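Local coordinates for ESAT-6/WXG100 secretion system protein (Streptococcus gallolyticus, PDB 7JQE), which is the EsaA subunit of the type VIIb secretion system, whose extracellular region probably takes part in exporting toxins across the bacterial envelope, at residues 178-181 with 182-186; 376-380 with 381-385; 407-410 with 411-415. All blocks are in the same frame, centred on the assembly; numbering follows the deposited sequence.

Contact 1 of 3, residues 178-181 with 182-186. With EDO (1,2-ethanediol), chain D; EDO (1,2-ethanediol), chain J.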
ATOM      1  N   ASN A 178      18.713 -10.873  28.562  1.00 62.36           N
ATOM      2  CA  ASN A 178      19.326 -12.194  28.450  1.00 51.83           C
ATOM      3  C   ASN A 178      18.313 -13.304  28.686  1.00 54.51           C
ATOM      4  O   ASN A 178      18.479 -14.416  28.173  1.00 62.68           O
ATOM      5  CB  ASN A 178      20.489 -12.327  29.430  1.00 52.70           C
ATOM      6  CG  ASN A 178      21.717 -11.561  28.982  1.00 70.65           C
ATOM      7  OD1 ASN A 178      21.946 -11.386  27.788  1.00 87.18           O
ATOM      8  ND2 ASN A 178      22.511 -11.099  29.940  1.00 67.71           N
ATOM      9  N   GLN A 179      17.261 -13.027  29.456  1.00 54.22           N
ATOM     10  CA  GLN A 179      16.245 -14.038  29.721  1.00 57.09           C
ATOM     11  C   GLN A 179      15.317 -14.258  28.534  1.00 63.17           C
ATOM     12  O   GLN A 179      14.650 -15.295  28.473  1.00 66.83           O
ATOM     13  CB  GLN A 179      15.425 -13.648  30.953  1.00 56.55           C
ATOM     14  CG  GLN A 179      16.262 -13.351  32.191  1.00 62.54           C
ATOM     15  CD  GLN A 179      16.976 -14.578  32.724  1.00 66.20           C
ATOM     16  OE1 GLN A 179      16.347 -15.503  33.239  1.00 60.62           O
ATOM     17  NE2 GLN A 179      18.298 -14.596  32.592  1.00 72.84           N
ATOM     18  N   ILE A 180      15.241 -13.304  27.604  1.00 67.47           N
ATOM     19  CA  ILE A 180      14.425 -13.463  26.402  1.00 60.59           C
ATOM     20  C   ILE A 180      15.299 -13.213  25.179  1.00 60.84           C
ATOM     21  O   ILE A 180      14.900 -12.511  24.242  1.00 74.58           O
ATOM     22  CB  ILE A 180      13.201 -12.529  26.419  1.00 58.07           C
ATOM     23  CG1 ILE A 180      13.613 -11.099  26.770  1.00 51.07           C
ATOM     24  CG2 ILE A 180      12.151 -13.037  27.392  1.00 58.36           C
ATOM     25  CD1 ILE A 180      12.491 -10.096  26.610  1.00 46.25           C
ATOM     26  N   GLN A 181      16.493 -13.805  25.182  1.00 62.72           N
ATOM     27  CA  GLN A 181      17.460 -13.564  24.117  1.00 62.29           C
ATOM     28  C   GLN A 181      16.897 -13.944  22.751  1.00 61.32           C
ATOM     29  O   GLN A 181      17.048 -13.196  21.779  1.00 66.47           O
ATOM     30  CB  GLN A 181      18.739 -14.343  24.413  1.00 59.27           C
ATOM     31  CG  GLN A 181      20.012 -13.677  23.938  1.00 70.32           C
ATOM     32  CD  GLN A 181      21.242 -14.306  24.555  1.00 87.86           C
ATOM     33  OE1 GLN A 181      21.138 -15.178  25.420  1.00 88.29           O
ATOM     34  NE2 GLN A 181      22.417 -13.865  24.118  1.00101.07           N
ATOM     35  N   GLU A 182      16.242 -15.104  22.657  1.00 60.74           N
ATOM     36  CA  GLU A 182      15.765 -15.603  21.373  1.00 58.55           C
ATOM     37  C   GLU A 182      14.444 -14.971  20.958  1.00 69.73           C
ATOM     38  O   GLU A 182      14.162 -14.867  19.758  1.00 73.97           O
ATOM     39  CB  GLU A 182      15.608 -17.125  21.423  1.00 58.90           C
ATOM     40  CG  GLU A 182      16.829 -17.871  21.941  1.00 66.01           C
ATOM     41  CD  GLU A 182      17.970 -17.889  20.945  1.00 78.99           C
ATOM     42  OE1 GLU A 182      17.759 -17.457  19.793  1.00 81.56           O
ATOM     43  OE2 GLU A 182      19.077 -18.339  21.310  1.00 87.38           O
ATOM     44  N   SER A 183      13.624 -14.549  21.924  1.00 68.02           N
ATOM     45  CA  SER A 183      12.305 -14.025  21.592  1.00 62.25           C
ATOM     46  C   SER A 183      12.385 -12.656  20.923  1.00 62.53           C
ATOM     47  O   SER A 183      11.539 -12.334  20.083  1.00 62.61           O
ATOM     48  CB  SER A 183      11.436 -13.963  22.847  1.00 55.12           C
ATOM     49  OG  SER A 183      11.062 -15.267  23.256  1.00 57.90           O
ATOM     50  N   LEU A 184      13.385 -11.849  21.271  1.00 62.06           N
ATOM     51  CA  LEU A 184      13.557 -10.554  20.627  1.00 62.55           C
ATOM     52  C   LEU A 184      13.675 -10.720  19.115  1.00 64.39           C
ATOM     53  O   LEU A 184      14.247 -11.693  18.616  1.00 61.31           O
ATOM     54  CB  LEU A 184      14.797  -9.844  21.175  1.00 57.59           C
ATOM     55  CG  LEU A 184      14.777  -9.507  22.667  1.00 61.98           C
ATOM     56  CD1 LEU A 184      15.997  -8.685  23.058  1.00 61.53           C
ATOM     57  CD2 LEU A 184      13.499  -8.778  23.034  1.00 62.07           C
ATOM     58  N   GLY A 185      13.118  -9.759  18.383  1.00 62.62           N
ATOM     59  CA  GLY A 185      13.182  -9.795  16.935  1.00 58.24           C
ATOM     60  C   GLY A 185      12.009 -10.506  16.291  1.00 69.19           C
ATOM     61  O   GLY A 185      11.544 -11.532  16.797  1.00 71.00           O
ATOM     62  N   GLY A 186      11.521  -9.970  15.172  1.00 74.75           N
ATOM     63  CA  GLY A 186      10.393 -10.527  14.465  1.00 62.77           C
ATOM     64  C   GLY A 186      10.776 -11.077  13.100  1.00 61.87           C
ATOM     65  O   GLY A 186      11.913 -10.987  12.644  1.00 54.95           O
TER
HETATM   66  C1  EDO D 703      11.588 -14.696  17.402  1.00 92.58           C
HETATM   67  O1  EDO D 703      10.751 -15.806  17.749  1.00 94.35           O
HETATM   68  C2  EDO D 703      12.514 -15.092  16.256  1.00 88.90           C
HETATM   69  O2  EDO D 703      13.447 -14.036  15.998  1.00 86.05           O
HETATM   70  C1  EDO J 709      17.918 -14.392  17.511  1.00 93.71           C
HETATM   71  O1  EDO J 709      16.487 -14.433  17.580  1.00 90.50           O
HETATM   72  C2  EDO J 709      18.380 -12.963  17.245  1.00 95.38           C
HETATM   73  O2  EDO J 709      17.817 -12.087  18.228  1.00 96.46           O

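Contact 2 of 3, residues 376-380 with 381-385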
ATOM      1  N   ASP A 376     -19.497  30.916 -58.557  1.00 71.66           N
ATOM      2  CA  ASP A 376     -20.596  30.963 -59.509  1.00 72.68           C
ATOM      3  C   ASP A 376     -20.077  30.522 -60.870  1.00 79.30           C
ATOM      4  O   ASP A 376     -19.063  31.043 -61.347  1.00 74.84           O
ATOM      5  CB  ASP A 376     -21.200  32.374 -59.600  1.00 84.59           C
ATOM      6  CG  ASP A 376     -22.198  32.659 -58.493  1.00 83.06           C
ATOM      7  OD1 ASP A 376     -22.760  31.691 -57.936  1.00 81.88           O
ATOM      8  OD2 ASP A 376     -22.428  33.849 -58.187  1.00 79.96           O
ATOM      9  N   LEU A 377     -20.753  29.550 -61.480  1.00 73.46           N
ATOM     10  CA  LEU A 377     -20.477  29.151 -62.855  1.00 75.34           C
ATOM     11  C   LEU A 377     -21.485  29.838 -63.767  1.00 78.13           C
ATOM     12  O   LEU A 377     -22.688  29.564 -63.689  1.00 76.62           O
ATOM     13  CB  LEU A 377     -20.546  27.633 -63.025  1.00 75.30           C
ATOM     14  CG  LEU A 377     -20.356  27.122 -64.460  1.00 76.54           C
ATOM     15  CD1 LEU A 377     -18.948  27.411 -64.959  1.00 74.50           C
ATOM     16  CD2 LEU A 377     -20.673  25.636 -64.575  1.00 75.38           C
ATOM     17  N   ASN A 378     -20.997  30.731 -64.622  1.00 76.52           N
ATOM     18  CA  ASN A 378     -21.843  31.505 -65.522  1.00 79.75           C
ATOM     19  C   ASN A 378     -21.746  30.933 -66.931  1.00 81.18           C
ATOM     20  O   ASN A 378     -20.662  30.915 -67.524  1.00 84.98           O
ATOM     21  CB  ASN A 378     -21.441  32.981 -65.517  1.00 79.86           C
ATOM     22  CG  ASN A 378     -21.447  33.581 -64.124  1.00 94.98           C
ATOM     23  OD1 ASN A 378     -22.503  33.913 -63.583  1.00 93.09           O
ATOM     24  ND2 ASN A 378     -20.263  33.727 -63.534  1.00 87.53           N
ATOM     25  N   ILE A 379     -22.873  30.461 -67.457  1.00 79.28           N
ATOM     26  CA  ILE A 379     -22.996  30.040 -68.849  1.00 84.29           C
ATOM     27  C   ILE A 379     -24.053  30.944 -69.467  1.00 89.24           C
ATOM     28  O   ILE A 379     -25.254  30.739 -69.253  1.00 89.48           O
ATOM     29  CB  ILE A 379     -23.381  28.564 -68.988  1.00 89.40           C
ATOM     30  CG1 ILE A 379     -22.392  27.674 -68.230  1.00 77.47           C
ATOM     31  CG2 ILE A 379     -23.470  28.177 -70.466  1.00 80.43           C
ATOM     32  CD1 ILE A 379     -22.775  26.210 -68.215  1.00 76.52           C
ATOM     33  N   GLY A 380     -23.619  31.944 -70.230  1.00 91.49           N
ATOM     34  CA  GLY A 380     -24.567  32.923 -70.729  1.00 85.38           C
ATOM     35  C   GLY A 380     -25.221  33.661 -69.577  1.00 91.43           C
ATOM     36  O   GLY A 380     -24.560  34.071 -68.616  1.00 91.35           O
ATOM     37  N   ASP A 381     -26.541  33.825 -69.665  1.00 91.09           N
ATOM     38  CA  ASP A 381     -27.314  34.449 -68.597  1.00 88.54           C
ATOM     39  C   ASP A 381     -27.614  33.498 -67.443  1.00 87.32           C
ATOM     40  O   ASP A 381     -28.283  33.907 -66.486  1.00 88.08           O
ATOM     41  CB  ASP A 381     -28.627  35.012 -69.152  1.00 94.21           C
ATOM     42  CG  ASP A 381     -28.425  36.288 -69.950  1.00 99.62           C
ATOM     43  OD1 ASP A 381     -27.511  37.070 -69.608  1.00100.58           O
ATOM     44  OD2 ASP A 381     -29.183  36.511 -70.918  1.00101.62           O
ATOM     45  N   ASN A 382     -27.142  32.255 -67.508  1.00 88.76           N
ATOM     46  CA  ASN A 382     -27.336  31.285 -66.437  1.00 85.59           C
ATOM     47  C   ASN A 382     -26.213  31.408 -65.412  1.00 82.10           C
ATOM     48  O   ASN A 382     -25.035  31.461 -65.778  1.00 85.75           O
ATOM     49  CB  ASN A 382     -27.376  29.864 -67.004  1.00 81.65           C
ATOM     50  CG  ASN A 382     -28.685  29.543 -67.695  1.00 83.58           C
ATOM     51  OD1 ASN A 382     -29.746  30.016 -67.292  1.00 95.11           O
ATOM     52  ND2 ASN A 382     -28.617  28.728 -68.738  1.00 84.07           N
ATOM     53  N   ARG A 383     -26.581  31.454 -64.130  1.00 79.20           N
ATOM     54  CA  ARG A 383     -25.623  31.514 -63.029  1.00 85.13           C
ATOM     55  C   ARG A 383     -25.924  30.373 -62.067  1.00 84.68           C
ATOM     56  O   ARG A 383     -26.949  30.388 -61.377  1.00 87.08           O
ATOM     57  CB  ARG A 383     -25.685  32.856 -62.301  1.00 79.00           C
ATOM     58  CG  ARG A 383     -24.769  32.918 -61.077  1.00 89.92           C
ATOM     59  CD  ARG A 383     -25.329  33.827 -59.991  1.00 84.74           C
ATOM     60  NE  ARG A 383     -26.609  33.339 -59.484  1.00 80.76           N
ATOM     61  CZ  ARG A 383     -26.750  32.575 -58.406  1.00 89.71           C
ATOM     62  NH1 ARG A 383     -25.685  32.210 -57.703  1.00 99.57           N
ATOM     63  NH2 ARG A 383     -27.957  32.178 -58.024  1.00 84.38           N
ATOM     64  N   ILE A 384     -25.032  29.392 -62.005  1.00 74.64           N
ATOM     65  CA  ILE A 384     -25.245  28.203 -61.193  1.00 81.15           C
ATOM     66  C   ILE A 384     -24.266  28.255 -60.018  1.00 77.07           C
ATOM     67  O   ILE A 384     -23.048  28.158 -60.225  1.00 74.16           O
ATOM     68  CB  ILE A 384     -25.065  26.920 -62.013  1.00 86.65           C
ATOM     69  CG1 ILE A 384     -25.884  27.016 -63.308  1.00 90.25           C
ATOM     70  CG2 ILE A 384     -25.456  25.701 -61.191  1.00 71.08           C
ATOM     71  CD1 ILE A 384     -26.419  25.693 -63.803  1.00 93.83           C
ATOM     72  N   PRO A 385     -24.745  28.416 -58.785  1.00 79.22           N
ATOM     73  CA  PRO A 385     -23.827  28.417 -57.641  1.00 74.31           C
ATOM     74  C   PRO A 385     -23.269  27.025 -57.402  1.00 74.01           C
ATOM     75  O   PRO A 385     -23.964  26.022 -57.576  1.00 75.41           O
ATOM     76  CB  PRO A 385     -24.718  28.868 -56.479  1.00 70.29           C
ATOM     77  CG  PRO A 385     -26.068  28.360 -56.850  1.00 72.59           C
ATOM     78  CD  PRO A 385     -26.153  28.506 -58.359  1.00 80.45           C
TER

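Contact 3 of 3, residues 407-410 with 411-415. With EDO (1,2-ethanediol), chain B; EDO (1,2-ethanediol), chain F.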
ATOM      1  N   LYS A 407      -8.040   1.378 -21.618  1.00 43.17           N
ATOM      2  CA  LYS A 407      -8.326   0.313 -20.664  1.00 49.24           C
ATOM      3  C   LYS A 407      -7.050  -0.403 -20.238  1.00 59.90           C
ATOM      4  O   LYS A 407      -6.932  -0.853 -19.091  1.00 60.16           O
ATOM      5  CB  LYS A 407      -9.312  -0.684 -21.264  1.00 47.99           C
ATOM      6  CG  LYS A 407      -8.696  -1.532 -22.352  1.00 48.99           C
ATOM      7  CD  LYS A 407      -9.695  -2.501 -22.945  1.00 58.24           C
ATOM      8  CE  LYS A 407      -9.366  -2.763 -24.407  1.00 74.24           C
ATOM      9  NZ  LYS A 407      -7.907  -3.011 -24.603  1.00 81.92           N
ATOM     10  N   THR A 408      -6.088  -0.530 -21.151  1.00 55.17           N
ATOM     11  CA  THR A 408      -4.816  -1.131 -20.779  1.00 44.17           C
ATOM     12  C   THR A 408      -3.978  -0.175 -19.941  1.00 51.24           C
ATOM     13  O   THR A 408      -3.264  -0.605 -19.030  1.00 56.86           O
ATOM     14  CB  THR A 408      -4.054  -1.563 -22.025  1.00 41.45           C
ATOM     15  OG1 THR A 408      -4.515  -2.856 -22.429  1.00 59.15           O
ATOM     16  CG2 THR A 408      -2.563  -1.632 -21.741  1.00 42.81           C
ATOM     17  N   ILE A 409      -4.056   1.124 -20.224  1.00 51.86           N
ATOM     18  CA  ILE A 409      -3.277   2.086 -19.453  1.00 51.77           C
ATOM     19  C   ILE A 409      -3.801   2.181 -18.025  1.00 53.03           C
ATOM     20  O   ILE A 409      -3.021   2.291 -17.073  1.00 62.60           O
ATOM     21  CB  ILE A 409      -3.283   3.453 -20.155  1.00 44.96           C
ATOM     22  CG1 ILE A 409      -2.449   3.392 -21.434  1.00 43.61           C
ATOM     23  CG2 ILE A 409      -2.772   4.539 -19.220  1.00 35.83           C
ATOM     24  CD1 ILE A 409      -2.729   4.552 -22.384  1.00 52.34           C
ATOM     25  N   PHE A 410      -5.124   2.158 -17.854  1.00 47.47           N
ATOM     26  CA  PHE A 410      -5.698   2.165 -16.514  1.00 45.45           C
ATOM     27  C   PHE A 410      -5.181   0.983 -15.699  1.00 52.81           C
ATOM     28  O   PHE A 410      -4.719   1.146 -14.565  1.00 49.89           O
ATOM     29  CB  PHE A 410      -7.224   2.128 -16.598  1.00 35.50           C
ATOM     30  CG  PHE A 410      -7.857   3.459 -16.872  1.00 47.17           C
ATOM     31  CD1 PHE A 410      -7.366   4.613 -16.290  1.00 47.44           C
ATOM     32  CD2 PHE A 410      -8.958   3.552 -17.718  1.00 52.95           C
ATOM     33  CE1 PHE A 410      -7.964   5.840 -16.539  1.00 54.35           C
ATOM     34  CE2 PHE A 410      -9.557   4.774 -17.976  1.00 47.26           C
ATOM     35  CZ  PHE A 410      -9.061   5.920 -17.386  1.00 54.73           C
ATOM     36  N   ALA A 411      -5.241  -0.220 -16.277  1.00 46.71           N
ATOM     37  CA  ALA A 411      -4.819  -1.418 -15.562  1.00 51.52           C
ATOM     38  C   ALA A 411      -3.355  -1.334 -15.151  1.00 57.05           C
ATOM     39  O   ALA A 411      -2.997  -1.694 -14.022  1.00 60.89           O
ATOM     40  CB  ALA A 411      -5.061  -2.657 -16.428  1.00 36.03           C
ATOM     41  N   GLN A 412      -2.489  -0.866 -16.053  1.00 53.20           N
ATOM     42  CA  GLN A 412      -1.063  -0.826 -15.741  1.00 50.58           C
ATOM     43  C   GLN A 412      -0.754   0.228 -14.686  1.00 52.29           C
ATOM     44  O   GLN A 412       0.034  -0.021 -13.766  1.00 46.33           O
ATOM     45  CB  GLN A 412      -0.252  -0.575 -17.008  1.00 39.28           C
ATOM     46  CG  GLN A 412      -0.296  -1.739 -17.986  1.00 48.33           C
ATOM     47  CD  GLN A 412       0.210  -3.035 -17.370  1.00 60.50           C
ATOM     48  OE1 GLN A 412      -0.552  -3.983 -17.182  1.00 62.80           O
ATOM     49  NE2 GLN A 412       1.501  -3.081 -17.055  1.00 58.58           N
ATOM     50  N   LEU A 413      -1.354   1.413 -14.805  1.00 44.80           N
ATOM     51  CA  LEU A 413      -1.142   2.425 -13.780  1.00 45.76           C
ATOM     52  C   LEU A 413      -1.668   1.957 -12.431  1.00 45.41           C
ATOM     53  O   LEU A 413      -1.095   2.291 -11.391  1.00 47.13           O
ATOM     54  CB  LEU A 413      -1.800   3.741 -14.188  1.00 38.68           C
ATOM     55  CG  LEU A 413      -1.171   4.425 -15.411  1.00 50.07           C
ATOM     56  CD1 LEU A 413      -1.809   5.785 -15.689  1.00 47.63           C
ATOM     57  CD2 LEU A 413       0.348   4.551 -15.248  1.00 44.96           C
ATOM     58  N   SER A 414      -2.753   1.180 -12.430  1.00 44.86           N
ATOM     59  CA  SER A 414      -3.308   0.682 -11.180  1.00 41.71           C
ATOM     60  C   SER A 414      -2.352  -0.299 -10.509  1.00 51.58           C
ATOM     61  O   SER A 414      -2.137  -0.233  -9.293  1.00 46.48           O
ATOM     62  CB  SER A 414      -4.665   0.029 -11.443  1.00 49.02           C
ATOM     63  OG  SER A 414      -5.219  -0.495 -10.248  1.00 69.39           O
ATOM     64  N   LYS A 415      -1.769  -1.215 -11.285  1.00 45.26           N
ATOM     65  CA  LYS A 415      -0.791  -2.142 -10.725  1.00 49.01           C
ATOM     66  C   LYS A 415       0.422  -1.399 -10.175  1.00 52.57           C
ATOM     67  O   LYS A 415       0.915  -1.718  -9.087  1.00 58.32           O
ATOM     68  CB  LYS A 415      -0.375  -3.161 -11.785  1.00 35.30           C
ATOM     69  CG  LYS A 415      -1.409  -4.272 -11.957  1.00 49.46           C
ATOM     70  CD  LYS A 415      -1.044  -5.263 -13.053  1.00 49.47           C
ATOM     71  CE  LYS A 415      -1.623  -4.826 -14.393  1.00 64.65           C
ATOM     72  NZ  LYS A 415      -1.487  -5.878 -15.436  1.00 63.64           N
TER
HETATM   73  C1  EDO B 722      -0.669  -4.420 -21.570  1.00 99.91           C
HETATM   74  O1  EDO B 722      -1.985  -4.983 -21.588  1.00104.99           O
HETATM   75  C2  EDO B 722      -0.124  -4.352 -22.992  1.00 98.18           C
HETATM   76  O2  EDO B 722       1.193  -3.787 -22.976  1.00 96.54           O
HETATM   77  C1  EDO F 705      -6.207  -4.516  -9.547  1.00 86.61           C
HETATM   78  O1  EDO F 705      -6.955  -4.599  -8.327  1.00 89.58           O
HETATM   79  C2  EDO F 705      -4.729  -4.299  -9.239  1.00 79.29           C
HETATM   80  O2  EDO F 705      -4.564  -3.067  -8.527  1.00 74.95           O

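Contact 1 of 3, residues 178-181 with 182-186
Ile180 and Leu184 touch across a single tight turn in the loop following helix 169-179. Two weak backbone hydrogen bonds shape the turn, and both use Ile180 O. Leu184 N gives the straighter one, at 3.4 Å from Ile180 O and 158° at the hydrogen. Ser183 N lies 3.3 Å from Ile180 O at a poorer 124°.

The apolar contact sits beside this shared oxygen. Leu184 CG packs 3.4 Å from Ile180 O. Leu184 CD2 then meets Ile180 CD1 at 3.9 Å, and the two side chains cross at about a right angle. Ile180 CG1 lies between the backbone N and the carbonyl carbon (chi1 49°). With chi2 extended, CD1 is carried out to the leucine methyl. Leu184 also packs on Leu455 of the same chain.

Partners outside the turn take part too. Ser183 OG bonds to Asp461 N of the second subunit. Ser183 N is shared between Ile180 O and Asp464 OD2 of that subunit, which also accepts weakly from Glu182 N. Two 1,2-ethanediol molecules, probably from the crystallisation liquor, take backbone oxygens. One donates through O2 to Gly185 O at 3.2 Å; the other makes a weak bond to Glu182 O.

The weak internal bonds and the carboxylate from the other copy imply a turn held partly by the dimer.

Contact 2 of 3, residues 376-380 with 381-385
Residues 376-379 and 382-385 pair as antiparallel strands, with Leu377 opposite Ile384 and Ile379 opposite Asn382 as hydrogen-bonded pairs. Together they form the closed end of a beta hairpin, joined by a type II' turn from Ile379 to Asn382. The short strand axes approach to 4.6 Å, and their directions differ by 158°.

Leu377 N to Ile384 O and Ile384 N to Leu377 O are both nearly straight bonds, the second at 2.9 Å. Nearer the turn, Ile379 N donates to Asn382 O and Asn382 N returns a bond to Ile379 O. Gly380, the first central residue of the turn, has a positive phi, as is common in type II' turns. At the non-hydrogen-bonded pair Asn378 with Arg383, the CA of Asn378 makes a CA-H...O contact of 3.2 Å with Asn382 O.

Leu377, Ile379, Asn382 and Ile384 share one face. There Ile384 packs on its own counterpart in the second subunit, and Leu377 and Ile379 also lie against Val329 of strand 327-335.

The face of Asp376, Asn378, Arg383 and Pro385 is mostly polar. Arg383 CG stands anti to the backbone N (chi1 176°), and bends at chi2 and chi3 carry the chain across Asp376. Its CG passes 3.5 Å from Asn378 OD1, while CD lies 3.4 Å from Asp376 OD2. Asn378 ND2 bonds to Ser332 and Thr330, and Asp376 OD2 to Asn333. Arg383 NE forms a salt bridge with Asp274 of the second subunit, and NH2 bonds to Ser272 O there. The remaining guanidinium nitrogen, NH1, makes a salt bridge of 3.0 Å to Asp376 OD1, meeting it from above the carboxylate plane.

Contact 3 of 3, residues 407-410 with 411-415
Residues 407-415 form successive turns of helix 396-427, with i to i+4 bonds such as Leu413 N to Ile409 O at 2.9 Å and a weaker one from Ala411 N to Lys407 O.

Ile409 and Leu413 lie side by side and point the same way. With Ile409 CG1 beside the backbone N (chi1 -70°), CG2 stands anti to N and meets Leu413 CD1 at 3.9 Å. Both residues are buried; Ile409 also packs on Tyr255 and Leu413 on Met223.

This is i to i+4 packing along an alpha helix, and another flank faces the second subunit. There Phe410 meets Phe410 of the other copy, with ring planes about 65° apart.

Gln412 CG packs 3.3 Å from Thr408 O. The bend at chi2 directs the amide, whose OE1 accepts from Lys415 NZ at 2.7 Å. Ser202 OG bonds to Lys415 NZ, and Ser202 O accepts from Gln412 NE2. The pair thus ties the helix to the loop after helix 191-200.

Ser414 OG is hydrogen-bonded to O2 of one 1,2-ethanediol at 3.2 Å and bonds weakly to Asp417 of the second subunit. Thr408 OG1 has a weak bond, 3.4 Å long, to O1 of another.

The three contacts are spread along an elongated chain. Contacts 1 and 2 lie on opposite sides of its centre, with their own centres about 105 Å apart. Contact 3 is nearest the middle, about 18 Å from the chain centre. No two of them touch or share an element, although strand 382-392 is followed in the chain by helix 396-427. All three are partly buried. None of the touching residues of contact 3 is fully exposed, whereas contact 1 has two exposed ones and contact 2 one. Each reaches the second subunit differently. Contact 1, a loop, offers backbone N-H groups and a hydroxyl. Contact 2, in the sheet, combines apolar packing with an arginine salt bridge. Contact 3, helical, relies largely on packing and an aromatic pair.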